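PDB 3GG9: d-3-phosphoglycerate dehydrogenase oxidoreductase protein from Ralstonia solanacearum, which probably acts as an NAD-dependent phosphoglycerate dehydrogenase, a member of the D-isomer specific 2-hydroxyacid dehydrogenase family. Local coordinates for residues Thr146-Asn151 against Arg291-Ile296; Asp237-Lys242 against Val262-Arg267. All blocks are in the same frame, centred on the assembly; numbering follows the deposited sequence. Where two conformers were deposited one is given.

Contact 1. Residues Thr146-Asn151 against Arg291-Ile296; sequences TTMPPN and RMENCI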
ATOM      1  N   THR A 146       4.546  23.485  -9.640  1.00 59.06           N
ATOM      2  CA  THR A 146       3.738  24.153 -10.676  1.00 57.35           C
ATOM      3  C   THR A 146       3.598  23.333 -11.961  1.00 51.61           C
ATOM      4  O   THR A 146       2.630  23.502 -12.701  1.00 52.22           O
ATOM      5  CB  THR A 146       4.288  25.567 -11.029  1.00 61.15           C
ATOM      6  OG1 THR A 146       5.724  25.542 -11.064  1.00 61.72           O
ATOM      7  CG2 THR A 146       3.824  26.598 -10.003  1.00 66.12           C
ATOM      8  N   THR A 147       4.564  22.448 -12.207  1.00 47.68           N
ATOM      9  CA  THR A 147       4.539  21.517 -13.338  1.00 45.36           C
ATOM     10  C   THR A 147       3.542  20.352 -13.134  1.00 44.51           C
ATOM     11  O   THR A 147       3.153  19.684 -14.100  1.00 49.42           O
ATOM     12  CB  THR A 147       5.952  20.939 -13.613  1.00 47.59           C
ATOM     13  OG1 THR A 147       6.422  20.242 -12.452  1.00 47.00           O
ATOM     14  CG2 THR A 147       6.949  22.052 -13.963  1.00 57.40           C
ATOM     15  N   MET A 148       3.138  20.120 -11.885  1.00 39.90           N
ATOM     16  CA  MET A 148       2.221  19.027 -11.521  1.00 36.23           C
ATOM     17  C   MET A 148       0.750  19.452 -11.513  1.00 40.78           C
ATOM     18  O   MET A 148       0.458  20.628 -11.318  1.00 40.47           O
ATOM     19  CB  MET A 148       2.626  18.471 -10.154  1.00 37.84           C
ATOM     20  CG  MET A 148       3.817  17.543 -10.244  1.00 34.18           C
ATOM     21  SD  MET A 148       4.568  17.186  -8.660  1.00 36.10           S
ATOM     22  CE  MET A 148       5.996  16.240  -9.190  1.00 29.81           C
ATOM     23  N   PRO A 149      -0.191  18.497 -11.712  1.00 38.89           N
ATOM     24  CA  PRO A 149      -1.618  18.831 -11.638  1.00 39.18           C
ATOM     25  C   PRO A 149      -2.046  19.456 -10.287  1.00 42.13           C
ATOM     26  O   PRO A 149      -1.368  19.252  -9.281  1.00 36.96           O
ATOM     27  CB  PRO A 149      -2.302  17.470 -11.847  1.00 40.07           C
ATOM     28  CG  PRO A 149      -1.312  16.695 -12.663  1.00 39.23           C
ATOM     29  CD  PRO A 149       0.008  17.076 -12.065  1.00 35.37           C
ATOM     30  N   PRO A 150      -3.132  20.261 -10.288  1.00 43.19           N
ATOM     31  CA  PRO A 150      -3.708  20.793  -9.045  1.00 43.29           C
ATOM     32  C   PRO A 150      -4.151  19.677  -8.090  1.00 41.07           C
ATOM     33  O   PRO A 150      -4.807  18.716  -8.516  1.00 42.50           O
ATOM     34  CB  PRO A 150      -4.923  21.601  -9.534  1.00 42.33           C
ATOM     35  CG  PRO A 150      -5.197  21.101 -10.924  1.00 43.16           C
ATOM     36  CD  PRO A 150      -3.862  20.751 -11.476  1.00 46.61           C
ATOM     37  N   ASN A 151      -3.761  19.808  -6.821  1.00 38.68           N
ATOM     38  CA  ASN A 151      -4.081  18.835  -5.765  1.00 40.19           C
ATOM     39  C   ASN A 151      -3.494  17.448  -6.018  1.00 36.35           C
ATOM     40  O   ASN A 151      -4.062  16.443  -5.589  1.00 37.19           O
ATOM     41  CB  ASN A 151      -5.601  18.713  -5.533  1.00 38.17           C
ATOM     42  CG  ASN A 151      -6.183  19.883  -4.764  1.00 38.38           C
ATOM     43  OD1 ASN A 151      -5.460  20.739  -4.248  1.00 31.03           O
ATOM     44  ND2 ASN A 151      -7.506  19.930  -4.697  1.00 28.56           N
ATOM     45  N   ARG A 291      15.521  10.030  -6.129  1.00 30.79           N
ATOM     46  CA  ARG A 291      15.494  11.444  -5.767  1.00 32.65           C
ATOM     47  C   ARG A 291      14.300  12.203  -6.357  1.00 33.88           C
ATOM     48  O   ARG A 291      14.243  13.428  -6.284  1.00 34.45           O
ATOM     49  CB  ARG A 291      16.825  12.104  -6.141  1.00 34.40           C
ATOM     50  CG  ARG A 291      18.009  11.383  -5.509  1.00 33.13           C
ATOM     51  CD  ARG A 291      19.319  12.123  -5.739  1.00 40.97           C
ATOM     52  NE  ARG A 291      19.796  12.032  -7.122  1.00 35.62           N
ATOM     53  CZ  ARG A 291      20.458  10.998  -7.645  1.00 38.20           C
ATOM     54  NH1 ARG A 291      20.855  11.071  -8.904  1.00 30.33           N
ATOM     55  NH2 ARG A 291      20.725   9.898  -6.934  1.00 31.28           N
ATOM     56  N   MET A 292      13.350  11.461  -6.925  1.00 35.15           N
ATOM     57  CA  MET A 292      12.108  12.015  -7.473  1.00 31.86           C
ATOM     58  C   MET A 292      10.912  11.725  -6.565  1.00 34.01           C
ATOM     59  O   MET A 292      10.571  10.561  -6.328  1.00 35.04           O
ATOM     60  CB  MET A 292      11.855  11.447  -8.877  1.00 32.11           C
ATOM     61  CG  MET A 292      12.679  12.120  -9.982  1.00 40.09           C
ATOM     62  SD  MET A 292      12.389  11.485 -11.658  1.00 40.37           S
ATOM     63  CE  MET A 292      13.922  10.711 -11.941  1.00 53.50           C
ATOM     64  N   GLU A 293      10.270  12.790  -6.079  1.00 35.10           N
ATOM     65  CA  GLU A 293       9.103  12.694  -5.188  1.00 36.60           C
ATOM     66  C   GLU A 293       7.898  11.994  -5.841  1.00 31.37           C
ATOM     67  O   GLU A 293       7.068  11.400  -5.146  1.00 30.29           O
ATOM     68  CB  GLU A 293       8.699  14.078  -4.666  1.00 39.24           C
ATOM     69  CG  GLU A 293       8.142  15.044  -5.723  1.00 43.30           C
ATOM     70  CD  GLU A 293       7.501  16.302  -5.134  1.00 42.64           C
ATOM     71  OE1 GLU A 293       7.327  16.393  -3.890  1.00 38.61           O
ATOM     72  OE2 GLU A 293       7.170  17.205  -5.932  1.00 39.36           O
ATOM     73  N   ASN A 294       7.816  12.064  -7.172  1.00 27.73           N
ATOM     74  CA  ASN A 294       6.752  11.362  -7.926  1.00 30.18           C
ATOM     75  C   ASN A 294       7.174   9.985  -8.467  1.00 27.83           C
ATOM     76  O   ASN A 294       6.562   9.467  -9.398  1.00 27.14           O
ATOM     77  CB  ASN A 294       6.190  12.242  -9.051  1.00 28.34           C
ATOM     78  CG  ASN A 294       7.256  12.687 -10.035  1.00 28.28           C
ATOM     79  OD1 ASN A 294       8.433  12.805  -9.682  1.00 35.08           O
ATOM     80  ND2 ASN A 294       6.849  12.952 -11.265  1.00 32.56           N
ATOM     81  N   CYS A 295       8.209   9.393  -7.878  1.00 28.33           N
ATOM     82  CA  CYS A 295       8.462   7.958  -8.061  1.00 34.80           C
ATOM     83  C   CYS A 295       8.525   7.278  -6.708  1.00 32.52           C
ATOM     84  O   CYS A 295       9.165   7.771  -5.792  1.00 31.58           O
ATOM     85  CB  CYS A 295       9.745   7.677  -8.853  1.00 30.28           C
ATOM     86  SG  CYS A 295       9.787   6.005  -9.623  1.00 39.22           S
ATOM     87  N   ILE A 296       7.818   6.165  -6.579  1.00 33.23           N
ATOM     88  CA  ILE A 296       7.975   5.295  -5.421  1.00 26.62           C
ATOM     89  C   ILE A 296       8.751   4.065  -5.887  1.00 20.72           C
ATOM     90  O   ILE A 296       8.317   3.365  -6.800  1.00 27.12           O
ATOM     91  CB  ILE A 296       6.601   4.940  -4.821  1.00 26.45           C
ATOM     92  CG1 ILE A 296       6.006   6.208  -4.177  1.00 37.17           C
ATOM     93  CG2 ILE A 296       6.719   3.793  -3.803  1.00 31.16           C
ATOM     94  CD1 ILE A 296       4.534   6.207  -4.048  1.00 38.35           C
TER

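Contact 2. Residues Asp237-Lys242 against Val262-Arg267; sequences DLTRMK and VTALNR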
ATOM      1  N   ASP A 237       5.106   6.389 -25.904  1.00 36.44           N
ATOM      2  CA  ASP A 237       4.022   5.687 -25.199  1.00 27.22           C
ATOM      3  C   ASP A 237       3.722   6.309 -23.837  1.00 25.73           C
ATOM      4  O   ASP A 237       2.572   6.573 -23.503  1.00 32.89           O
ATOM      5  CB  ASP A 237       4.388   4.213 -24.995  1.00 33.80           C
ATOM      6  CG  ASP A 237       4.481   3.435 -26.303  1.00 38.68           C
ATOM      7  OD1 ASP A 237       5.391   2.581 -26.424  1.00 36.69           O
ATOM      8  OD2 ASP A 237       3.640   3.669 -27.199  1.00 48.97           O
ATOM      9  N   LEU A 238       4.759   6.481 -23.017  1.00 24.54           N
ATOM     10  CA  LEU A 238       4.606   7.099 -21.697  1.00 25.16           C
ATOM     11  C   LEU A 238       4.097   8.544 -21.745  1.00 27.31           C
ATOM     12  O   LEU A 238       3.283   8.937 -20.926  1.00 28.60           O
ATOM     13  CB  LEU A 238       5.934   7.032 -20.931  1.00 27.28           C
ATOM     14  CG  LEU A 238       6.404   5.630 -20.542  1.00 30.34           C
ATOM     15  CD1 LEU A 238       7.825   5.701 -20.014  1.00 29.00           C
ATOM     16  CD2 LEU A 238       5.452   4.970 -19.518  1.00 25.66           C
ATOM     17  N   THR A 239       4.571   9.348 -22.701  1.00 30.09           N
ATOM     18  CA  THR A 239       4.115  10.742 -22.774  1.00 25.47           C
ATOM     19  C   THR A 239       2.695  10.883 -23.348  1.00 30.44           C
ATOM     20  O   THR A 239       2.145  11.970 -23.382  1.00 34.20           O
ATOM     21  CB  THR A 239       5.129  11.667 -23.499  1.00 31.66           C
ATOM     22  OG1 THR A 239       5.450  11.107 -24.765  1.00 33.88           O
ATOM     23  CG2 THR A 239       6.424  11.811 -22.667  1.00 34.37           C
ATOM     24  N   ARG A 240       2.108   9.762 -23.764  1.00 32.79           N
ATOM     25  CA  ARG A 240       0.705   9.669 -24.160  0.50 36.86           C
ATOM     26  C   ARG A 240      -0.198   9.657 -22.922  1.00 34.67           C
ATOM     27  O   ARG A 240      -1.389   9.982 -22.993  1.00 29.43           O
ATOM     28  CB  ARG A 240       0.508   8.357 -24.924  0.50 38.69           C
ATOM     29  CG  ARG A 240      -0.539   8.367 -25.997  0.50 44.80           C
ATOM     30  CD  ARG A 240       0.039   8.253 -27.393  0.50 43.05           C
ATOM     31  NE  ARG A 240       0.980   7.143 -27.529  0.50 40.61           N
ATOM     32  CZ  ARG A 240       1.539   6.771 -28.677  0.50 35.19           C
ATOM     33  NH1 ARG A 240       2.405   5.761 -28.705  0.50 32.19           N
ATOM     34  NH2 ARG A 240       1.236   7.411 -29.800  0.50 39.83           N
ATOM     35  N   MET A 241       0.383   9.250 -21.787  1.00 34.32           N
ATOM     36  CA  MET A 241      -0.353   9.080 -20.525  1.00 30.55           C
ATOM     37  C   MET A 241      -0.912  10.390 -19.970  1.00 33.20           C
ATOM     38  O   MET A 241      -0.374  11.466 -20.250  1.00 34.28           O
ATOM     39  CB  MET A 241       0.509   8.351 -19.471  1.00 28.86           C
ATOM     40  CG  MET A 241       0.838   6.874 -19.823  1.00 26.76           C
ATOM     41  SD  MET A 241       1.748   5.860 -18.599  1.00 22.02           S
ATOM     42  CE  MET A 241       0.517   5.662 -17.312  1.00 29.74           C
ATOM     43  N   LYS A 242      -1.989  10.304 -19.192  1.00 28.71           N
ATOM     44  CA  LYS A 242      -2.531  11.488 -18.518  1.00 32.65           C
ATOM     45  C   LYS A 242      -1.487  12.120 -17.578  1.00 33.09           C
ATOM     46  O   LYS A 242      -0.623  11.414 -17.056  1.00 30.58           O
ATOM     47  CB  LYS A 242      -3.780  11.152 -17.707  1.00 29.71           C
ATOM     48  CG  LYS A 242      -4.873  10.439 -18.482  1.00 23.60           C
ATOM     49  CD  LYS A 242      -6.046  10.144 -17.565  1.00 30.71           C
ATOM     50  CE  LYS A 242      -7.036   9.256 -18.258  1.00 33.11           C
ATOM     51  NZ  LYS A 242      -8.289   9.090 -17.447  1.00 38.78           N
ATOM     52  N   VAL A 262      12.466   8.120 -16.652  1.00 25.86           N
ATOM     53  CA  VAL A 262      12.950   9.378 -16.103  1.00 29.12           C
ATOM     54  C   VAL A 262      12.552  10.503 -17.054  1.00 27.58           C
ATOM     55  O   VAL A 262      11.977  11.500 -16.611  1.00 30.11           O
ATOM     56  CB  VAL A 262      14.477   9.360 -15.876  1.00 30.28           C
ATOM     57  CG1 VAL A 262      15.007  10.793 -15.602  1.00 28.90           C
ATOM     58  CG2 VAL A 262      14.842   8.406 -14.730  1.00 27.42           C
ATOM     59  N   THR A 263      12.801  10.294 -18.349  1.00 29.90           N
ATOM     60  CA  THR A 263      12.492  11.282 -19.387  1.00 35.68           C
ATOM     61  C   THR A 263      11.014  11.648 -19.370  1.00 32.43           C
ATOM     62  O   THR A 263      10.678  12.819 -19.296  1.00 30.38           O
ATOM     63  CB  THR A 263      12.946  10.808 -20.795  1.00 37.76           C
ATOM     64  OG1 THR A 263      14.359  10.556 -20.784  1.00 36.42           O
ATOM     65  CG2 THR A 263      12.629  11.860 -21.881  1.00 39.37           C
ATOM     66  N   ALA A 264      10.134  10.645 -19.370  1.00 33.95           N
ATOM     67  CA  ALA A 264       8.701  10.906 -19.376  1.00 31.10           C
ATOM     68  C   ALA A 264       8.213  11.588 -18.088  1.00 29.53           C
ATOM     69  O   ALA A 264       7.394  12.519 -18.148  1.00 29.09           O
ATOM     70  CB  ALA A 264       7.927   9.626 -19.640  1.00 35.03           C
ATOM     71  N   LEU A 265       8.719  11.157 -16.932  1.00 29.36           N
ATOM     72  CA  LEU A 265       8.345  11.803 -15.671  1.00 28.52           C
ATOM     73  C   LEU A 265       8.748  13.270 -15.663  1.00 32.31           C
ATOM     74  O   LEU A 265       7.970  14.127 -15.241  1.00 30.89           O
ATOM     75  CB  LEU A 265       8.919  11.073 -14.454  1.00 30.90           C
ATOM     76  CG  LEU A 265       8.250   9.745 -14.070  1.00 28.70           C
ATOM     77  CD1 LEU A 265       9.076   9.069 -12.996  1.00 31.17           C
ATOM     78  CD2 LEU A 265       6.801   9.919 -13.599  1.00 32.75           C
ATOM     79  N   ASN A 266       9.938  13.555 -16.178  1.00 32.13           N
ATOM     80  CA  ASN A 266      10.399  14.937 -16.320  1.00 40.19           C
ATOM     81  C   ASN A 266       9.587  15.783 -17.307  1.00 38.48           C
ATOM     82  O   ASN A 266       9.609  17.004 -17.223  1.00 44.98           O
ATOM     83  CB  ASN A 266      11.887  14.985 -16.662  1.00 34.53           C
ATOM     84  CG  ASN A 266      12.770  14.714 -15.457  1.00 34.19           C
ATOM     85  OD1 ASN A 266      12.337  14.822 -14.312  1.00 44.84           O
ATOM     86  ND2 ASN A 266      14.016  14.350 -15.715  1.00 36.54           N
ATOM     87  N   ARG A 267       8.865  15.148 -18.226  1.00 37.72           N
ATOM     88  CA  ARG A 267       7.985  15.899 -19.133  1.00 37.48           C
ATOM     89  C   ARG A 267       6.537  15.985 -18.617  1.00 40.10           C
ATOM     90  O   ARG A 267       5.690  16.670 -19.206  1.00 41.36           O
ATOM     91  CB  ARG A 267       8.081  15.387 -20.584  1.00 42.84           C
ATOM     92  CG  ARG A 267       9.526  15.270 -21.111  1.00 36.56           C
ATOM     93  CD  ARG A 267       9.713  15.735 -22.546  1.00 56.77           C
ATOM     94  NE  ARG A 267       9.383  14.732 -23.563  1.00 60.53           N
ATOM     95  CZ  ARG A 267      10.268  14.091 -24.334  1.00 60.10           C
ATOM     96  NH1 ARG A 267       9.840  13.215 -25.235  1.00 56.88           N
ATOM     97  NH2 ARG A 267      11.573  14.314 -24.219  1.00 52.90           N
TER

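Contact 1. Residues Thr146-Asn151 against Arg291-Ile296
Met148 reaches from its loop to the turn before strand 295-297 and brings its terminal methyl against the side chains of both Glu293 and Asn294. The closest approach is 3.6 Å, from Met148 CE to Glu293 OE2. Met148 SD lies 3.8 Å from Glu293 OE2. The methyl also meets Asn294 along the side chain, Met148 CE lying 3.9 Å from Asn294 CG and 4.0 Å from Asn294 CB. An almost straight chain makes this reach possible: beyond CG, Met148 stays extended (chi2 166°, chi3 -174°), so a single unbranched side chain spans a gap of 9.6 Å between Met148 CA and Asn294 CA.

The two receiving residues are the central pair of a type I turn from Met292 to Cys295, closed by Cys295 N to Met292 O at 3.1 Å. Asparagine is common at the third position of such a turn, and Asn294 ND2 donates to Gly271 O, which fixes the amide that Met148 touches. Glutamate is long enough for Glu293 OE1, the other carboxylate oxygen, to accept a hydrogen bond from Leu143 N while OE2 meets the methionine.

No hydrogen bond or salt bridge joins 146-151 to 291-296. The loop after helix 126-134 is laid against the turn leading into edge strand 295-297 over a small buried area of 114 Å², through contacts that are chiefly dispersive.

Contact 2. Residues Asp237-Lys242 against Val262-Arg267
The turn that follows helix 235-238 passes beside helix 260-267, the backbones coming nearest at Thr239 CA and Ala264 CA, 5.7 Å apart. Both belong to the Rossmann-type NAD-binding domain, where strand 246-249 lies between them in sequence and the helix leads on toward strand 272-275.

Ala264 suits this close approach because its side chain is a lone methyl. Ala264 CB sits 3.5 Å from Leu238 CB and 3.9 Å from Leu238 CD1, an apolar contact. Leucine is fitting here, as its side chain also packs on Phe247 of strand 246-249. Thr239 divides its side chain by polarity: chi1 of 53° puts OG1 between the backbone N and the carbonyl carbon, which leaves CG2 anti to the carbonyl carbon, beside the backbone N. There Thr239 CG2 lies 4.0 Å from Ala264 CB, while OG1 hydrogen-bonds to Val235 O one helical turn back.

A type I turn from Leu238 to Met241 carries the chain away from helix 260-267, secured by a backbone hydrogen bond from Met241 N to Leu238 O. The Arg267 guanidinium meets Thr239 obliquely, Thr239 CG2 lying 4.3 Å from Arg267 NE.

In the fold
From the N terminus, the chain first builds the five-stranded parallel sheet and then reaches the loop 146-151, which opens contact 1. It next forms most of the seven-stranded parallel sheet before 291-296 returns to close that long loop. Contact 2 falls wholly within it: 237-242 and 262-267 close a short excursion through strand 246-249. Contact 1 thus ties the loop after helix 126-134 to the entry of the edge strand 295-297, whereas contact 2 joins neighbouring connections along the sheet. Helix 260-267 bridges them, since Val262 packs on Met292 and Leu265 on Asn294, linking contact 2 to contact 1.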